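Long-range contacts in creatinine amidohydrolase (Nostoc punctiforme PCC 73102, PDB 3NO4), which probably hydrolyses carbon-nitrogen bonds other than peptide bonds in linear amides, as a metal-dependent member of the creatininase superfamily: residues 208-214 and 232-238; 127-133 and 164-168; 30-34 and 117-121; 140-144 and 158-162. All blocks are in the same frame, centred on the assembly; numbering follows the deposited sequence.

Contact 1. Residues 208-214 and 232-238; sequences LSPEVAS and RMGSNPG
R232 slides its guanidinium between L208 and V212, an example of a loop charge packed by hydrocarbon on both faces yet still bonded to polar partners. V212 CG2 lies over the centre of one face, 3.7 Å from R232 CZ, while L208 CB covers the opposite face nearer the rim. A bend at chi3 (-78°) in an otherwise extended chain turns the flat group into this slot. At its edge, R232 NH2 gives a nearly straight bond (164°) to a lone pair of S209 O at 2.9 Å. R232 NH1 reaches S235 O at 2.9 Å, the acceptor tilted from the guanidinium plane, and NE forms a salt bridge with D230. A methionine here would probably leave D230 without its charged mate and the carbonyls of S209 and S235 without these donors. Beyond this tight centre the fit slackens. A water bridges S209 O and R232 NH1, S209 and E211 are exposed, and the bond from G234 N to A213 O, though 2.9 Å long, is weak because it is bent (130°). At the other end L208 CD1 rests 4.0 Å from P237 CG. Both segments belong to the loops flanking helix 221-227, and the second touches helix 189-198, where S235 meets P189 and P237 meets V192.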
loop_
_atom_site.group_PDB
_atom_site.type_symbol
_atom_site.label_atom_id
_atom_site.label_comp_id
_atom_site.label_asym_id
_atom_site.label_seq_id
_atom_site.Cartn_x
_atom_site.Cartn_y
_atom_site.Cartn_z
ATOM N N LEU A 208 25.338 -7.854 -34.378
ATOM C CA LEU A 208 24.075 -7.140 -34.411
ATOM C C LEU A 208 23.452 -7.578 -35.715
ATOM O O LEU A 208 24.090 -7.446 -36.768
ATOM C CB LEU A 208 24.323 -5.626 -34.394
ATOM C CG LEU A 208 25.032 -5.111 -33.130
ATOM C CD1 LEU A 208 25.526 -3.646 -33.238
ATOM C CD2 LEU A 208 24.106 -5.291 -31.933
ATOM N N SER A 209 22.236 -8.132 -35.658
ATOM C CA SER A 209 21.467 -8.433 -36.882
ATOM C C SER A 209 21.439 -7.188 -37.742
ATOM O O SER A 209 21.311 -6.084 -37.215
ATOM C CB SER A 209 20.032 -8.888 -36.584
ATOM O OG SER A 209 19.267 -7.844 -35.981
ATOM N N PRO A 210 21.624 -7.349 -39.068
ATOM C CA PRO A 210 21.753 -6.153 -39.935
ATOM C C PRO A 210 20.460 -5.314 -40.051
ATOM O O PRO A 210 20.549 -4.093 -40.219
ATOM C CB PRO A 210 22.181 -6.742 -41.285
ATOM C CG PRO A 210 21.639 -8.167 -41.278
ATOM C CD PRO A 210 21.599 -8.615 -39.840
ATOM N N GLU A 211 19.292 -5.967 -39.944
ATOM C CA GLU A 211 17.985 -5.289 -39.856
ATOM C C GLU A 211 17.645 -5.126 -38.395
ATOM O O GLU A 211 17.855 -6.059 -37.626
ATOM C CB GLU A 211 16.862 -6.138 -40.484
ATOM C CG GLU A 211 17.138 -6.648 -41.893
ATOM C CD GLU A 211 17.472 -5.534 -42.884
ATOM O OE1 GLU A 211 16.966 -4.395 -42.722
ATOM O OE2 GLU A 211 18.239 -5.813 -43.829
ATOM N N VAL A 212 17.101 -3.971 -38.030
ATOM C CA VAL A 212 16.678 -3.701 -36.659
ATOM C C VAL A 212 15.229 -3.184 -36.643
ATOM O O VAL A 212 14.874 -2.296 -37.417
ATOM C CB VAL A 212 17.690 -2.744 -35.923
ATOM C CG1 VAL A 212 17.721 -1.344 -36.575
ATOM C CG2 VAL A 212 17.391 -2.693 -34.447
ATOM N N ALA A 213 14.404 -3.764 -35.760
ATOM C CA ALA A 213 13.003 -3.357 -35.592
ATOM C C ALA A 213 12.933 -1.890 -35.185
ATOM O O ALA A 213 13.726 -1.435 -34.366
ATOM C CB ALA A 213 12.298 -4.233 -34.560
ATOM N N SER A 214 12.022 -1.153 -35.807
ATOM C CA SER A 214 11.873 0.285 -35.610
ATOM C C SER A 214 10.537 0.538 -34.924
ATOM O O SER A 214 9.816 -0.402 -34.584
ATOM C CB SER A 214 11.919 0.975 -36.967
ATOM O OG SER A 214 10.840 0.524 -37.782
ATOM N N ARG A 232 17.112 -4.085 -28.965
ATOM C CA ARG A 232 17.298 -2.758 -29.552
ATOM C C ARG A 232 15.988 -2.222 -30.110
ATOM O O ARG A 232 15.201 -2.975 -30.659
ATOM C CB ARG A 232 18.276 -2.808 -30.730
ATOM C CG ARG A 232 19.718 -3.180 -30.400
ATOM C CD ARG A 232 20.557 -3.079 -31.684
ATOM N NE ARG A 232 20.354 -4.243 -32.568
ATOM C CZ ARG A 232 20.646 -4.305 -33.868
ATOM N NH1 ARG A 232 21.114 -3.256 -34.537
ATOM N NH2 ARG A 232 20.475 -5.457 -34.521
HETATM N N MSE A 233 15.792 -0.910 -30.011
HETATM C CA MSE A 233 14.745 -0.200 -30.752
HETATM C C MSE A 233 15.402 0.784 -31.733
HETATM O O MSE A 233 15.866 1.842 -31.344
HETATM C CB MSE A 233 13.832 0.551 -29.794
HETATM C CG MSE A 233 13.080 -0.333 -28.768
HETATM SE SE MSE A 233 12.199 0.815 -27.454
HETATM C CE MSE A 233 10.767 1.415 -28.655
ATOM N N GLY A 234 15.459 0.387 -32.997
ATOM C CA GLY A 234 15.787 1.272 -34.106
ATOM C C GLY A 234 17.247 1.657 -34.267
ATOM O O GLY A 234 17.581 2.476 -35.159
ATOM N N SER A 235 18.118 1.034 -33.473
ATOM C CA SER A 235 19.417 1.585 -33.178
ATOM C C SER A 235 20.521 0.734 -33.779
ATOM O O SER A 235 20.358 -0.500 -33.908
ATOM C CB SER A 235 19.603 1.725 -31.667
ATOM O OG SER A 235 19.612 0.488 -31.012
ATOM N N ASN A 236 21.603 1.403 -34.163
ATOM C CA ASN A 236 22.844 0.755 -34.527
ATOM C C ASN A 236 23.927 1.167 -33.538
ATOM O O ASN A 236 24.778 2.024 -33.850
ATOM C CB ASN A 236 23.249 1.055 -35.973
ATOM C CG ASN A 236 24.434 0.222 -36.430
ATOM O OD1 ASN A 236 24.993 -0.554 -35.658
ATOM N ND2 ASN A 236 24.834 0.400 -37.683
ATOM N N PRO A 237 23.948 0.511 -32.359
ATOM C CA PRO A 237 25.007 0.834 -31.382
ATOM C C PRO A 237 26.426 0.494 -31.805
ATOM O O PRO A 237 27.359 0.988 -31.191
ATOM C CB PRO A 237 24.586 0.055 -30.118
ATOM C CG PRO A 237 23.793 -1.081 -30.647
ATOM C CD PRO A 237 23.044 -0.532 -31.837
ATOM N N GLY A 238 26.592 -0.304 -32.860
ATOM C CA GLY A 238 27.886 -0.536 -33.458
ATOM C C GLY A 238 28.563 0.705 -34.045
ATOM O O GLY A 238 29.764 0.658 -34.304
HETATM O O HOH W 1 22.248 -3.173 -37.327
#

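Contact 2. Residues 127-133 and 164-168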
loop_
_atom_site.group_PDB
_atom_site.type_symbol
_atom_site.label_atom_id
_atom_site.label_comp_id
_atom_site.label_asym_id
_atom_site.label_seq_id
_atom_site.Cartn_x
_atom_site.Cartn_y
_atom_site.Cartn_z
ATOM N N ASN A 127 18.692 12.000 -14.977
ATOM C CA ASN A 127 18.112 10.714 -15.325
ATOM C C ASN A 127 18.711 10.143 -16.627
ATOM O O ASN A 127 18.963 10.864 -17.578
ATOM C CB ASN A 127 16.602 10.872 -15.427
ATOM C CG ASN A 127 15.904 9.614 -15.898
ATOM O OD1 ASN A 127 16.162 8.512 -15.399
ATOM N ND2 ASN A 127 14.989 9.780 -16.841
ATOM N N GLY A 128 18.910 8.825 -16.638
ATOM C CA GLY A 128 19.434 8.097 -17.776
ATOM C C GLY A 128 18.453 7.172 -18.478
ATOM O O GLY A 128 18.827 6.581 -19.466
ATOM N N HIS A 129 17.225 7.012 -17.951
ATOM C CA HIS A 129 16.252 6.028 -18.436
ATOM C C HIS A 129 14.887 6.708 -18.651
ATOM O O HIS A 129 14.252 7.121 -17.685
ATOM C CB HIS A 129 16.131 4.858 -17.424
ATOM C CG HIS A 129 15.084 3.855 -17.791
ATOM N ND1 HIS A 129 15.006 3.299 -19.049
ATOM C CD2 HIS A 129 14.062 3.325 -17.076
ATOM C CE1 HIS A 129 13.955 2.497 -19.107
ATOM N NE2 HIS A 129 13.382 2.476 -17.912
ATOM N N GLY A 130 14.486 6.848 -19.911
ATOM C CA GLY A 130 13.177 7.382 -20.328
ATOM C C GLY A 130 11.988 6.815 -19.569
ATOM O O GLY A 130 11.087 7.556 -19.215
ATOM N N GLY A 131 12.035 5.517 -19.260
ATOM C CA GLY A 131 10.976 4.835 -18.535
ATOM C C GLY A 131 10.756 5.332 -17.118
ATOM O O GLY A 131 9.691 5.114 -16.576
ATOM N N ASN A 132 11.768 5.978 -16.525
ATOM C CA ASN A 132 11.628 6.597 -15.217
ATOM C C ASN A 132 10.867 7.910 -15.247
ATOM O O ASN A 132 10.445 8.348 -14.207
ATOM C CB ASN A 132 12.966 6.921 -14.545
ATOM C CG ASN A 132 13.808 5.719 -14.221
ATOM O OD1 ASN A 132 13.312 4.646 -13.911
ATOM N ND2 ASN A 132 15.114 5.923 -14.235
ATOM N N ILE A 133 10.731 8.573 -16.385
ATOM C CA ILE A 133 10.278 9.965 -16.390
ATOM C C ILE A 133 8.880 10.102 -15.749
ATOM O O ILE A 133 8.703 10.871 -14.810
ATOM C CB ILE A 133 10.312 10.590 -17.819
ATOM C CG1 ILE A 133 11.773 10.727 -18.307
ATOM C CG2 ILE A 133 9.640 11.978 -17.820
ATOM C CD1 ILE A 133 11.882 11.091 -19.794
ATOM N N ASN A 164 16.909 14.970 -18.214
ATOM C CA ASN A 164 17.201 13.751 -18.947
ATOM C C ASN A 164 18.373 14.043 -19.857
ATOM O O ASN A 164 18.224 14.808 -20.778
ATOM C CB ASN A 164 15.968 13.322 -19.727
ATOM C CG ASN A 164 14.775 13.129 -18.821
ATOM O OD1 ASN A 164 14.803 12.248 -17.951
ATOM N ND2 ASN A 164 13.738 13.966 -18.984
ATOM N N TRP A 165 19.543 13.436 -19.597
ATOM C CA TRP A 165 20.752 13.799 -20.350
ATOM C C TRP A 165 20.604 13.626 -21.866
ATOM O O TRP A 165 21.065 14.459 -22.633
ATOM C CB TRP A 165 21.969 13.039 -19.857
ATOM C CG TRP A 165 22.154 11.630 -20.355
ATOM C CD1 TRP A 165 21.731 10.510 -19.768
ATOM C CD2 TRP A 165 22.834 11.240 -21.542
ATOM N NE1 TRP A 165 22.120 9.416 -20.491
ATOM C CE2 TRP A 165 22.787 9.837 -21.603
ATOM C CE3 TRP A 165 23.514 11.940 -22.542
ATOM C CZ2 TRP A 165 23.397 9.101 -22.643
ATOM C CZ3 TRP A 165 24.104 11.221 -23.595
ATOM C CH2 TRP A 165 24.030 9.810 -23.634
ATOM N N PHE A 166 19.905 12.552 -22.243
ATOM C CA PHE A 166 19.581 12.168 -23.646
ATOM C C PHE A 166 18.572 13.085 -24.354
ATOM O O PHE A 166 18.394 12.978 -25.592
ATOM C CB PHE A 166 19.128 10.685 -23.733
ATOM C CG PHE A 166 17.939 10.387 -22.907
ATOM C CD1 PHE A 166 16.683 10.502 -23.439
ATOM C CD2 PHE A 166 18.074 10.005 -21.565
ATOM C CE1 PHE A 166 15.542 10.237 -22.653
ATOM C CE2 PHE A 166 16.949 9.744 -20.762
ATOM C CZ PHE A 166 15.690 9.872 -21.311
HETATM N N MSE A 167 17.932 13.988 -23.590
HETATM C CA MSE A 167 17.058 15.039 -24.152
HETATM C C MSE A 167 17.726 16.401 -24.213
HETATM O O MSE A 167 17.096 17.351 -24.613
HETATM C CB MSE A 167 15.743 15.142 -23.361
HETATM C CG MSE A 167 14.670 14.191 -23.865
HETATM SE SE MSE A 167 13.165 14.151 -22.629
HETATM C CE MSE A 167 12.759 16.042 -22.436
ATOM N N CYS A 168 18.995 16.507 -23.801
ATOM C CA CYS A 168 19.738 17.763 -23.991
ATOM C C CYS A 168 19.806 18.074 -25.499
ATOM O O CYS A 168 20.045 17.165 -26.307
ATOM C CB CYS A 168 21.142 17.649 -23.424
ATOM S SG CYS A 168 21.214 17.548 -21.654
HETATM O O HOH W 2 21.288 6.617 -20.729
#
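An Asx turn at the carboxyl end of strand 122-127 carries the chain past the metal pocket, and its asparagine, N127, meets N164 in a parallel bridge where strand 159-164 ends. The two side chains run side by side with their amide planes 75° apart. N127 ND2 points almost straight (170°) at N164 OD1, 2.7 Å away and near the plane of the N127 amide. With CG anti to its own N (chi1 175°), the N127 amide also reaches forward over its turn: OD1 accepts from H129 N at 3.1 Å, a donor standing above its carbonyl plane, and from N132 ND2 at 3.0 Å, which comes from the opposite face, and ND2 gives a second bond, to H129 O. Four hydrogen bonds thus fix the rotation of one amide, which probably helps to fix the loop carrying H129, a residue near the nickel ion. I133 lays CG1 and CD1 across the N164 amide, with CG1 3.4 Å from N164 OD1. F166 brings CZ to 3.5 Å from G130 N, at a slant to the ring. The backbone bond from W165 N to N127 O is long and weak; nearby, a water accepts from W165 NE1, and its O lies 2.8 Å from G128 O. Around this junction, strand 39-44 touches N127 and N132 through I44, while the W165 side chain touches helix 58-74 at C62 and I66 and helix 242-265 at A252 and L256.

Contact 3. Residues 30-34 and 117-121; sequences VEAYL and KAGFS
A Schellman motif closes helix 101-118 at G119, and the residue that follows, F120, is thereby delivered to V30, Y33 and L34 on helix 27-36. The example illustrates how a helix end can present a single aromatic ring to a neighbouring helix. L34 does most of the touching: its CD2 methyl sits almost on the normal of the F120 ring (5° off), 3.6 Å from the centroid, a textbook CH-pi contact. Its other methyl, CD1, reaches past the ring to A118 O at 3.5 Å. The L34 branch is set with CG opposite the carbonyl carbon (chi1 -74°), which puts CD2 over the F120 ring and CD1 beside A118. V30 comes to the ring edge instead, its CG1 3.8 Å from F120 CZ, and the Y33 ring approaches at a slant, its CE1 3.8 Å from F120 CE1. A serine in place of F120 would probably open a gap under L34 CD2 and deprive V30 and Y33 of the surface they rest on. G119 adopts a positive phi (114°), a conformation that would press a side chain against the preceding carbonyl. P94 of a second subunit packs on L34 and A118, so the contact also borders a subunit interface. The polar end of Y33 turns elsewhere, to G39 O and I77 N. No hydrogen bond crosses between residues 30-34 and 117-121, which implies that this contact rests on shape and the burial of hydrocarbon rather than on directional polar bonds.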
loop_
_atom_site.group_PDB
_atom_site.type_symbol
_atom_site.label_atom_id
_atom_site.label_comp_id
_atom_site.label_asym_id
_atom_site.label_seq_id
_atom_site.Cartn_x
_atom_site.Cartn_y
_atom_site.Cartn_z
ATOM N N VAL A 30 28.207 17.820 5.511
ATOM C CA VAL A 30 26.875 18.068 4.943
ATOM C C VAL A 30 26.158 19.263 5.627
ATOM O O VAL A 30 25.587 20.094 4.931
ATOM C CB VAL A 30 25.985 16.836 4.937
ATOM C CG1 VAL A 30 24.600 17.168 4.347
ATOM C CG2 VAL A 30 26.663 15.719 4.146
ATOM N N GLU A 31 26.225 19.331 6.961
ATOM C CA GLU A 31 25.769 20.473 7.732
ATOM C C GLU A 31 26.459 21.770 7.280
ATOM O O GLU A 31 25.782 22.770 7.045
ATOM C CB GLU A 31 26.004 20.226 9.232
ATOM C CG GLU A 31 25.469 21.298 10.168
ATOM C CD GLU A 31 25.711 20.952 11.633
ATOM O OE1 GLU A 31 26.875 20.888 12.066
ATOM O OE2 GLU A 31 24.734 20.744 12.342
ATOM N N ALA A 32 27.778 21.741 7.107
ATOM C CA ALA A 32 28.509 22.916 6.603
ATOM C C ALA A 32 28.039 23.314 5.181
ATOM O O ALA A 32 27.767 24.488 4.927
ATOM C CB ALA A 32 30.042 22.692 6.636
ATOM N N TYR A 33 27.887 22.330 4.292
ATOM C CA TYR A 33 27.353 22.543 2.932
ATOM C C TYR A 33 25.987 23.215 2.928
ATOM O O TYR A 33 25.766 24.142 2.134
ATOM C CB TYR A 33 27.292 21.222 2.158
ATOM C CG TYR A 33 26.598 21.263 0.821
ATOM C CD1 TYR A 33 25.202 21.101 0.716
ATOM C CD2 TYR A 33 27.324 21.458 -0.347
ATOM C CE1 TYR A 33 24.567 21.137 -0.517
ATOM C CE2 TYR A 33 26.695 21.507 -1.587
ATOM C CZ TYR A 33 25.331 21.344 -1.673
ATOM O OH TYR A 33 24.750 21.360 -2.920
ATOM N N LEU A 34 25.084 22.738 3.796
ATOM C CA LEU A 34 23.724 23.289 3.907
ATOM C C LEU A 34 23.631 24.758 4.330
ATOM O O LEU A 34 22.594 25.368 4.109
ATOM C CB LEU A 34 22.823 22.426 4.812
ATOM C CG LEU A 34 22.373 21.098 4.177
ATOM C CD1 LEU A 34 21.784 20.157 5.199
ATOM C CD2 LEU A 34 21.355 21.391 3.077
ATOM N N LYS A 117 13.752 17.235 5.586
ATOM C CA LYS A 117 13.808 17.488 7.040
ATOM C C LYS A 117 15.144 18.098 7.444
ATOM O O LYS A 117 15.209 18.871 8.357
ATOM C CB LYS A 117 13.596 16.220 7.889
ATOM C CG LYS A 117 12.198 15.733 8.010
ATOM C CD LYS A 117 11.996 14.903 9.322
ATOM C CE LYS A 117 11.427 15.726 10.466
ATOM N NZ LYS A 117 10.346 14.939 11.201
ATOM N N ALA A 118 16.212 17.704 6.773
ATOM C CA ALA A 118 17.554 18.254 7.016
ATOM C C ALA A 118 17.734 19.658 6.440
ATOM O O ALA A 118 18.674 20.330 6.797
ATOM C CB ALA A 118 18.627 17.300 6.406
ATOM N N GLY A 119 16.851 20.103 5.546
ATOM C CA GLY A 119 16.934 21.438 4.957
ATOM C C GLY A 119 17.215 21.491 3.458
ATOM O O GLY A 119 17.278 22.596 2.903
ATOM N N PHE A 120 17.381 20.334 2.796
ATOM C CA PHE A 120 17.524 20.308 1.333
ATOM C C PHE A 120 16.155 20.696 0.720
ATOM O O PHE A 120 15.094 20.295 1.212
ATOM C CB PHE A 120 17.979 18.935 0.803
ATOM C CG PHE A 120 19.402 18.619 1.064
ATOM C CD1 PHE A 120 20.417 19.078 0.178
ATOM C CD2 PHE A 120 19.774 17.862 2.183
ATOM C CE1 PHE A 120 21.743 18.793 0.424
ATOM C CE2 PHE A 120 21.120 17.561 2.430
ATOM C CZ PHE A 120 22.106 18.001 1.553
ATOM N N SER A 121 16.181 21.540 -0.301
ATOM C CA SER A 121 14.952 21.944 -0.967
ATOM C C SER A 121 14.987 21.998 -2.516
ATOM O O SER A 121 13.943 22.180 -3.138
ATOM C CB SER A 121 14.503 23.286 -0.376
ATOM O OG SER A 121 15.359 24.314 -0.785
#

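Contact 4. Residues 140-144 and 158-162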
loop_
_atom_site.group_PDB
_atom_site.type_symbol
_atom_site.label_atom_id
_atom_site.label_comp_id
_atom_site.label_asym_id
_atom_site.label_seq_id
_atom_site.Cartn_x
_atom_site.Cartn_y
_atom_site.Cartn_z
ATOM N N PHE A 140 7.142 13.005 -7.573
ATOM C CA PHE A 140 7.265 14.396 -7.107
ATOM C C PHE A 140 5.980 14.939 -6.561
ATOM O O PHE A 140 5.973 15.487 -5.449
ATOM C CB PHE A 140 7.773 15.337 -8.207
ATOM C CG PHE A 140 9.127 14.982 -8.771
ATOM C CD1 PHE A 140 10.017 14.101 -8.138
ATOM C CD2 PHE A 140 9.519 15.569 -9.970
ATOM C CE1 PHE A 140 11.242 13.804 -8.701
ATOM C CE2 PHE A 140 10.735 15.271 -10.516
ATOM C CZ PHE A 140 11.591 14.381 -9.895
ATOM N N SER A 141 4.899 14.794 -7.351
ATOM C CA SER A 141 3.572 15.197 -6.932
ATOM C C SER A 141 3.146 14.514 -5.613
ATOM O O SER A 141 2.697 15.173 -4.688
ATOM C CB SER A 141 2.542 14.914 -8.032
ATOM O OG SER A 141 2.790 15.745 -9.133
ATOM N N GLU A 142 3.251 13.213 -5.558
ATOM C CA GLU A 142 2.984 12.460 -4.306
ATOM C C GLU A 142 3.819 13.009 -3.095
ATOM O O GLU A 142 3.290 13.200 -1.981
ATOM C CB GLU A 142 3.326 10.994 -4.510
ATOM C CG GLU A 142 2.865 10.056 -3.350
ATOM C CD GLU A 142 1.737 9.084 -3.712
ATOM O OE1 GLU A 142 1.214 9.096 -4.849
ATOM O OE2 GLU A 142 1.357 8.301 -2.811
ATOM N N THR A 143 5.100 13.265 -3.367
ATOM C CA THR A 143 6.030 13.790 -2.365
ATOM C C THR A 143 5.614 15.187 -1.865
ATOM O O THR A 143 5.553 15.391 -0.659
ATOM C CB THR A 143 7.458 13.731 -2.875
ATOM O OG1 THR A 143 7.771 12.357 -3.074
ATOM C CG2 THR A 143 8.480 14.406 -1.870
ATOM N N TYR A 144 5.261 16.115 -2.770
ATOM C CA TYR A 144 4.841 17.446 -2.322
ATOM C C TYR A 144 3.642 17.380 -1.356
ATOM O O TYR A 144 3.661 18.008 -0.306
ATOM C CB TYR A 144 4.507 18.402 -3.500
ATOM C CG TYR A 144 5.594 18.573 -4.549
ATOM C CD1 TYR A 144 6.951 18.680 -4.188
ATOM C CD2 TYR A 144 5.259 18.660 -5.912
ATOM C CE1 TYR A 144 7.960 18.819 -5.162
ATOM C CE2 TYR A 144 6.253 18.814 -6.907
ATOM C CZ TYR A 144 7.601 18.910 -6.519
ATOM O OH TYR A 144 8.587 19.038 -7.457
ATOM N N VAL A 158 10.152 23.098 -1.183
ATOM C CA VAL A 158 10.802 21.901 -1.735
ATOM C C VAL A 158 10.369 21.749 -3.195
ATOM O O VAL A 158 9.154 21.805 -3.520
ATOM C CB VAL A 158 10.494 20.621 -0.939
ATOM C CG1 VAL A 158 10.984 19.341 -1.695
ATOM C CG2 VAL A 158 11.115 20.719 0.481
ATOM N N GLN A 159 11.381 21.596 -4.047
ATOM C CA GLN A 159 11.184 21.497 -5.493
ATOM C C GLN A 159 11.991 20.332 -6.004
ATOM O O GLN A 159 13.150 20.168 -5.596
ATOM C CB GLN A 159 11.672 22.762 -6.187
ATOM C CG GLN A 159 10.908 23.994 -5.821
ATOM C CD GLN A 159 11.472 25.261 -6.413
ATOM O OE1 GLN A 159 12.388 25.234 -7.248
ATOM N NE2 GLN A 159 10.918 26.395 -5.993
ATOM N N CYS A 160 11.375 19.532 -6.873
ATOM C CA CYS A 160 12.063 18.475 -7.581
ATOM C C CYS A 160 11.965 18.722 -9.078
ATOM O O CYS A 160 10.931 19.235 -9.575
ATOM C CB CYS A 160 11.458 17.114 -7.249
ATOM S SG CYS A 160 11.519 16.619 -5.508
ATOM N N GLN A 161 13.041 18.383 -9.786
ATOM C CA GLN A 161 13.071 18.412 -11.265
ATOM C C GLN A 161 13.885 17.213 -11.745
ATOM O O GLN A 161 14.880 16.822 -11.092
ATOM C CB GLN A 161 13.693 19.709 -11.813
ATOM C CG GLN A 161 13.462 19.937 -13.342
ATOM C CD GLN A 161 14.449 20.873 -14.012
ATOM O OE1 GLN A 161 14.690 21.976 -13.550
ATOM N NE2 GLN A 161 14.994 20.437 -15.139
ATOM N N VAL A 162 13.470 16.655 -12.877
ATOM C CA VAL A 162 14.196 15.611 -13.581
ATOM C C VAL A 162 14.814 16.243 -14.857
ATOM O O VAL A 162 14.163 17.046 -15.556
ATOM C CB VAL A 162 13.299 14.372 -13.885
ATOM C CG1 VAL A 162 12.092 14.763 -14.714
ATOM C CG2 VAL A 162 14.153 13.270 -14.592
#
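F140 and C160 meet within the beta-alpha-beta unit of strand 122-127, helix 132-150 and strand 159-164, where the helix packs on the strand it leads into. The short axes run nearly antiparallel (174°) and 9.3 Å apart; F140 lies nearest C160 and Y144 nearest V158, CA to CA. F140 comes first: with CG swung opposite its carbonyl carbon (chi1 -60°), the ring lies flat against C160, whose CB stands 3.4 Å from the centroid and only 9° off the normal. C160 SG, 4.4 Å from the same centroid, adds an oblique sulfur-aromatic contact, and the ring edge faces V162 N. F125 on strand 122-127 meets the F140 ring too. S141 and E142 lie at a neighbouring subunit, where E142 OE2 bonds to S102 OG of that chain. T143 faces the strand more distantly, its hydroxyl bonded back to A139 O. One turn after F140, Y144 extends its phenol to the strand backbone. Its CE1 lies 3.6 Å from V158 O, and C160 N, in the plane of the Tyr ring, donates a hydrogen bond to Y144 OH at 2.9 Å.

The four contacts lie at different distances from the metal site. Contact 2 is closest to the nickel ion held by H50, D59 and E191, the side chain of H129 lying about 5 Å from it. The side chain of M233 in contact 1 is about 9 Å from the nickel ion, and the side chain of V162 in contact 4 is about 13 Å from the nickel ion. Contacts 2 and 4 share helix 132-150 and touch where N127 CB meets V162 CG2 at 3.5 Å. Contact 4 in turn joins contact 3 through a probable hydrogen bond from Q159 N to S121 O, 2.8 Å long. Contacts 1 and 3 stand on opposite sides of the chain's centre, their own centres about 46 Å apart.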